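Side-chain contacts in uncharacterized protein (Bacteroides uniformis, PDB 4IYK), which is of unknown function but may bind carbohydrate, joining a transthyretin-like N-terminal domain to an E-set-like C-terminal domain: residues A[31-36]-A[215-220]; A[142-147]-A[151-156]. All coordinates share one frame; numbering follows the deposited sequence.

Contact 1. Residues A[31-36]-A[215-220]; sequences GSDMEN and HNYAPV
Tyr217 reaches across to the carboxylate of Asp33, and the phenol OH donates to OD2 at 2.5 Å, a short hydrogen bond. The hydroxyl meets OD2 on its syn side, 17° out of the carboxylate plane, while OD1 lies 3.5 Å from the same Tyr217 OH at an angle too poor for a bond and instead takes a weak hydrogen bond from Asn152 N. The two side chains cross at about a right angle, with carboxylate and ring planes 82° apart. Asp33 CG stands anti to its carbonyl carbon and beside the backbone N (chi1 -63°), which aims the carboxylate at the phenol. The Tyr217 hydroxyl also accepts from the backbone N of Asn151, so two polar groups grip it and fix its proton toward Asp33, probably favouring a charged carboxylate.

Further down the ring, Gly31 O lies in its plane at the edge, 3.7 Å from Tyr217 CD2, and Ser32 CA approaches obliquely. Arg200 adds a cation-pi contact to the ring.

Beyond these direct contacts the segments, 6.0 Å apart between Gly31 CA and Tyr217 CA, are joined by water. One water donates to Gly31 O and accepts from Tyr217 N and Asn216 ND2; a second accepts from Gly31 N and donates to Tyr217 O. A third lies 2.6 Å from Ser32 OG and donates to His215 O; Ser32 OG is also bonded to Asn38 N.

Asn81 ND2 reinforces this join by bonding both Gly31 O and His215 O. The contact thus bridges the two domains near the centre of the chain: the loop between strands 15-23 and 40-44 meets the chain at strand 216-224, which pairs antiparallel with strand 196-206.

Contact 2. Residues A[142-147]-A[151-156]; sequences FAFSDM and NNVKLT
Ala143 O accepts the backbone N-H of Leu155 at 3.0 Å, with an N-H...O angle of 149°. Lys154 CA adds a CA-H...O contact to the same oxygen, and a water accepting from Ala143 N and donating to Leu155 O makes a second link between these backbones. Beside this polar join, Val153 CG1 sits over one face of the Phe144 ring, 3.6 Å from its centroid and 14° off the normal, a CH-pi contact. Val153 CG1 is placed there by standing anti to its backbone N (chi1 -178°). Leu155 CG approaches the same ring obliquely, 3.9 Å from Phe144 CD1.

The Phe142 ring takes the backbone of Asn151 over one face, with CE1 3.4 Å from Asn151 CA, and Lys154 CD at its edge; it also meets His215 edge-to-face. With the ring cut back to an alanine here, the Asn151 backbone would probably lie against a gap, and Lys154 CD and the His215 ring would lose their aromatic partner. Thus the loop leading to strand 163-166 folds back along the end of strand 135-144, whose Phe142 and Phe144 pair through their backbones with Arg200 and Tyr198 of strand 196-206.

Contact 1 lies close to the centre of the chain and joins the N-terminal to the C-terminal family region, whereas contact 2, its centre about 13 Å from the centre of the chain, stays within the C-terminal one; both are partly buried. Water and a carboxylate bond dominate between the domains, while contact 2 combines ring and aliphatic packing with one backbone bond and a bridging water. Contact 2 buries more, 426 Å² against 176 Å². Both reach the same five-stranded sheet, by strands 135-144 and 216-224, which flank strand 196-206. They also touch directly: His215 CE1 packs 3.3 Å from Asn151 CG, and Glu35 OE1 probably bonds Asn152 ND2, so the loop of contact 2 helps complete the domain interface.

Contact 1. Residues A[31-36]-A[215-220]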
loop_
_atom_site.group_PDB
_atom_site.type_symbol
_atom_site.label_atom_id
_atom_site.label_comp_id
_atom_site.label_asym_id
_atom_site.label_seq_id
_atom_site.Cartn_x
_atom_site.Cartn_y
_atom_site.Cartn_z
ATOM N N GLY A 31 2.444 2.348 -2.691
ATOM C CA GLY A 31 2.732 1.685 -1.427
ATOM C C GLY A 31 1.757 0.579 -1.080
ATOM O O GLY A 31 0.605 0.592 -1.518
ATOM N N SER A 32 2.221 -0.388 -0.285
ATOM C CA SER A 32 1.431 -1.532 0.163
ATOM C C SER A 32 1.962 -1.986 1.527
ATOM O O SER A 32 2.558 -1.179 2.237
ATOM C CB SER A 32 1.503 -2.656 -0.880
ATOM O OG SER A 32 0.655 -3.743 -0.552
ATOM N N ASP A 33 1.704 -3.241 1.917
ATOM C CA ASP A 33 2.252 -3.827 3.136
ATOM C C ASP A 33 3.254 -4.870 2.684
ATOM O O ASP A 33 2.915 -5.629 1.781
ATOM C CB ASP A 33 1.147 -4.459 4.019
ATOM C CG ASP A 33 0.121 -3.480 4.526
ATOM O OD1 ASP A 33 0.348 -2.898 5.610
ATOM O OD2 ASP A 33 -0.955 -3.370 3.896
HETATM N N MSE A 34 4.481 -4.918 3.256
HETATM C CA MSE A 34 5.491 -5.920 2.831
HETATM C C MSE A 34 4.956 -7.347 2.982
HETATM O O MSE A 34 5.135 -8.188 2.096
HETATM C CB MSE A 34 6.823 -5.778 3.605
HETATM C CG MSE A 34 7.962 -6.453 2.868
HETATM SE SE MSE A 34 9.699 -5.820 3.432
HETATM C CE MSE A 34 10.719 -6.459 1.944
ATOM N N GLU A 35 4.274 -7.597 4.101
ATOM C CA GLU A 35 3.632 -8.876 4.372
ATOM C C GLU A 35 2.126 -8.693 4.165
ATOM O O GLU A 35 1.588 -7.697 4.633
ATOM C CB GLU A 35 3.956 -9.318 5.799
ATOM C CG GLU A 35 3.244 -10.580 6.230
ATOM C CD GLU A 35 3.447 -10.928 7.690
ATOM O OE1 GLU A 35 2.997 -10.156 8.570
ATOM O OE2 GLU A 35 4.052 -11.989 7.951
ATOM N N ASN A 36 1.457 -9.625 3.448
ATOM C CA ASN A 36 0.011 -9.598 3.186
ATOM C C ASN A 36 -0.383 -8.368 2.346
ATOM O O ASN A 36 -1.419 -7.745 2.568
ATOM C CB ASN A 36 -0.805 -9.676 4.513
ATOM C CG ASN A 36 -0.625 -10.995 5.206
ATOM O OD1 ASN A 36 -0.725 -12.045 4.586
ATOM N ND2 ASN A 36 -0.250 -10.973 6.477
ATOM N N HIS A 215 -5.471 -3.083 0.328
ATOM C CA HIS A 215 -5.566 -1.640 0.490
ATOM C C HIS A 215 -4.597 -0.877 -0.359
ATOM O O HIS A 215 -3.437 -1.278 -0.542
ATOM C CB HIS A 215 -5.263 -1.220 1.962
ATOM C CG HIS A 215 -6.315 -1.581 2.957
ATOM N ND1 HIS A 215 -6.387 -2.837 3.484
ATOM C CD2 HIS A 215 -7.240 -0.798 3.554
ATOM C CE1 HIS A 215 -7.396 -2.815 4.341
ATOM N NE2 HIS A 215 -7.906 -1.594 4.452
ATOM N N ASN A 216 -5.047 0.308 -0.768
ATOM C CA ASN A 216 -4.238 1.356 -1.355
ATOM C C ASN A 216 -3.953 2.354 -0.225
ATOM O O ASN A 216 -4.729 2.442 0.709
ATOM C CB ASN A 216 -4.940 1.988 -2.530
ATOM C CG ASN A 216 -4.967 1.088 -3.737
ATOM O OD1 ASN A 216 -6.009 0.605 -4.129
ATOM N ND2 ASN A 216 -3.815 0.845 -4.354
ATOM N N TYR A 217 -2.843 3.086 -0.310
ATOM C CA TYR A 217 -2.392 3.988 0.735
ATOM C C TYR A 217 -1.894 5.321 0.238
ATOM O O TYR A 217 -1.392 5.443 -0.875
ATOM C CB TYR A 217 -1.205 3.319 1.484
ATOM C CG TYR A 217 -1.563 2.053 2.225
ATOM C CD1 TYR A 217 -2.260 2.101 3.423
ATOM C CD2 TYR A 217 -1.245 0.799 1.700
ATOM C CE1 TYR A 217 -2.586 0.938 4.120
ATOM C CE2 TYR A 217 -1.574 -0.372 2.379
ATOM C CZ TYR A 217 -2.239 -0.295 3.597
ATOM O OH TYR A 217 -2.536 -1.419 4.316
ATOM N N ALA A 218 -1.956 6.299 1.132
ATOM C CA ALA A 218 -1.319 7.597 1.020
ATOM C C ALA A 218 0.045 7.463 1.732
ATOM O O ALA A 218 0.204 6.506 2.486
ATOM C CB ALA A 218 -2.168 8.661 1.694
ATOM N N PRO A 219 1.052 8.337 1.507
ATOM C CA PRO A 219 2.334 8.173 2.232
ATOM C C PRO A 219 2.166 8.351 3.760
ATOM O O PRO A 219 1.272 9.077 4.216
ATOM C CB PRO A 219 3.235 9.272 1.625
ATOM C CG PRO A 219 2.571 9.642 0.314
ATOM C CD PRO A 219 1.097 9.505 0.605
ATOM N N VAL A 220 3.000 7.649 4.535
ATOM C CA VAL A 220 3.029 7.683 6.013
ATOM C C VAL A 220 3.325 9.121 6.520
ATOM O O VAL A 220 4.149 9.829 5.936
ATOM C CB VAL A 220 4.072 6.671 6.546
ATOM C CG1 VAL A 220 4.338 6.874 8.033
ATOM C CG2 VAL A 220 3.634 5.245 6.279
HETATM O O HOH W 1 -1.324 2.186 -2.679
HETATM O O HOH W 2 0.469 4.544 -2.695
HETATM O O HOH W 3 -1.791 -3.346 0.214
#

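Contact 2. Residues A[142-147]-A[151-156]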
loop_
_atom_site.group_PDB
_atom_site.type_symbol
_atom_site.label_atom_id
_atom_site.label_comp_id
_atom_site.label_asym_id
_atom_site.label_seq_id
_atom_site.Cartn_x
_atom_site.Cartn_y
_atom_site.Cartn_z
ATOM N N PHE A 142 -4.709 4.146 9.682
ATOM C CA PHE A 142 -3.892 3.200 10.439
ATOM C C PHE A 142 -2.876 3.932 11.276
ATOM O O PHE A 142 -2.355 4.959 10.852
ATOM C CB PHE A 142 -3.202 2.181 9.516
ATOM C CG PHE A 142 -4.183 1.339 8.736
ATOM C CD1 PHE A 142 -4.826 0.251 9.335
ATOM C CD2 PHE A 142 -4.515 1.665 7.418
ATOM C CE1 PHE A 142 -5.726 -0.538 8.603
ATOM C CE2 PHE A 142 -5.422 0.878 6.689
ATOM C CZ PHE A 142 -6.037 -0.205 7.294
ATOM N N ALA A 143 -2.576 3.390 12.457
ATOM C CA ALA A 143 -1.562 3.938 13.357
ATOM C C ALA A 143 -0.612 2.853 13.886
ATOM O O ALA A 143 -1.055 1.744 14.221
ATOM C CB ALA A 143 -2.242 4.648 14.533
ATOM N N PHE A 144 0.697 3.180 14.002
ATOM C CA PHE A 144 1.687 2.275 14.610
ATOM C C PHE A 144 2.889 3.056 15.178
ATOM O O PHE A 144 3.118 4.200 14.796
ATOM C CB PHE A 144 2.169 1.167 13.643
ATOM C CG PHE A 144 2.588 -0.077 14.393
ATOM C CD1 PHE A 144 1.643 -0.863 15.061
ATOM C CD2 PHE A 144 3.931 -0.444 14.469
ATOM C CE1 PHE A 144 2.032 -2.014 15.752
ATOM C CE2 PHE A 144 4.324 -1.585 15.181
ATOM C CZ PHE A 144 3.380 -2.354 15.832
ATOM N N SER A 145 3.684 2.405 16.030
ATOM C CA SER A 145 4.882 3.004 16.663
ATOM C C SER A 145 6.101 3.051 15.688
ATOM O O SER A 145 7.167 3.505 16.080
ATOM C CB SER A 145 5.254 2.260 17.945
ATOM O OG SER A 145 5.431 0.885 17.649
ATOM N N ASP A 146 5.945 2.582 14.455
ATOM C CA ASP A 146 7.034 2.644 13.461
ATOM C C ASP A 146 6.417 2.885 12.051
ATOM O O ASP A 146 5.186 2.851 11.872
ATOM C CB ASP A 146 8.012 1.418 13.531
ATOM C CG ASP A 146 7.458 0.068 13.084
ATOM O OD1 ASP A 146 6.663 0.032 12.117
ATOM O OD2 ASP A 146 7.797 -0.938 13.706
HETATM N N MSE A 147 7.310 3.173 11.079
HETATM C CA MSE A 147 7.019 3.523 9.679
HETATM C C MSE A 147 6.399 2.373 8.858
HETATM O O MSE A 147 5.969 2.607 7.728
HETATM C CB MSE A 147 8.327 4.004 8.992
HETATM C CG MSE A 147 9.350 2.857 8.782
HETATM SE SE MSE A 147 10.858 3.194 7.563
HETATM C CE MSE A 147 11.823 4.465 8.718
ATOM N N ASN A 151 -2.495 -1.866 7.099
ATOM C CA ASN A 151 -3.481 -2.862 7.462
ATOM C C ASN A 151 -2.818 -4.082 8.104
ATOM O O ASN A 151 -3.447 -4.739 8.934
ATOM C CB ASN A 151 -4.302 -3.318 6.231
ATOM C CG ASN A 151 -5.417 -4.271 6.593
ATOM O OD1 ASN A 151 -6.338 -3.901 7.326
ATOM N ND2 ASN A 151 -5.346 -5.530 6.109
ATOM N N ASN A 152 -1.546 -4.375 7.742
ATOM C CA ASN A 152 -0.868 -5.549 8.304
ATOM C C ASN A 152 -0.119 -5.254 9.639
ATOM O O ASN A 152 0.201 -6.197 10.369
ATOM C CB ASN A 152 0.115 -6.145 7.270
ATOM C CG ASN A 152 0.619 -7.507 7.684
ATOM O OD1 ASN A 152 -0.174 -8.407 7.923
ATOM N ND2 ASN A 152 1.923 -7.631 7.942
ATOM N N VAL A 153 0.194 -3.970 9.924
ATOM C CA VAL A 153 0.973 -3.520 11.106
ATOM C C VAL A 153 0.214 -2.327 11.726
ATOM O O VAL A 153 0.344 -1.196 11.262
ATOM C CB VAL A 153 2.443 -3.170 10.689
ATOM C CG1 VAL A 153 3.281 -2.748 11.889
ATOM C CG2 VAL A 153 3.110 -4.351 9.967
ATOM N N LYS A 154 -0.682 -2.617 12.679
ATOM C CA LYS A 154 -1.560 -1.584 13.220
ATOM C C LYS A 154 -1.934 -1.829 14.666
ATOM O O LYS A 154 -1.929 -2.974 15.145
ATOM C CB LYS A 154 -2.854 -1.520 12.374
ATOM C CG LYS A 154 -3.655 -2.825 12.392
ATOM C CD LYS A 154 -4.815 -2.824 11.407
ATOM C CE LYS A 154 -5.473 -4.198 11.428
ATOM N NZ LYS A 154 -6.820 -4.159 10.830
ATOM N N LEU A 155 -2.294 -0.729 15.345
ATOM C CA LEU A 155 -2.772 -0.721 16.716
ATOM C C LEU A 155 -4.288 -0.846 16.701
ATOM O O LEU A 155 -4.930 -0.458 15.737
ATOM C CB LEU A 155 -2.338 0.582 17.419
ATOM C CG LEU A 155 -0.830 0.776 17.567
ATOM C CD1 LEU A 155 -0.505 2.238 17.911
ATOM C CD2 LEU A 155 -0.251 -0.202 18.618
ATOM N N THR A 156 -4.846 -1.434 17.751
ATOM C CA THR A 156 -6.293 -1.602 17.933
ATOM C C THR A 156 -6.743 -0.345 18.673
ATOM O O THR A 156 -6.228 -0.072 19.767
ATOM C CB THR A 156 -6.544 -2.893 18.710
ATOM O OG1 THR A 156 -5.930 -3.953 17.989
ATOM C CG2 THR A 156 -8.034 -3.160 18.951
HETATM O O HOH W 4 -4.505 1.432 13.575
#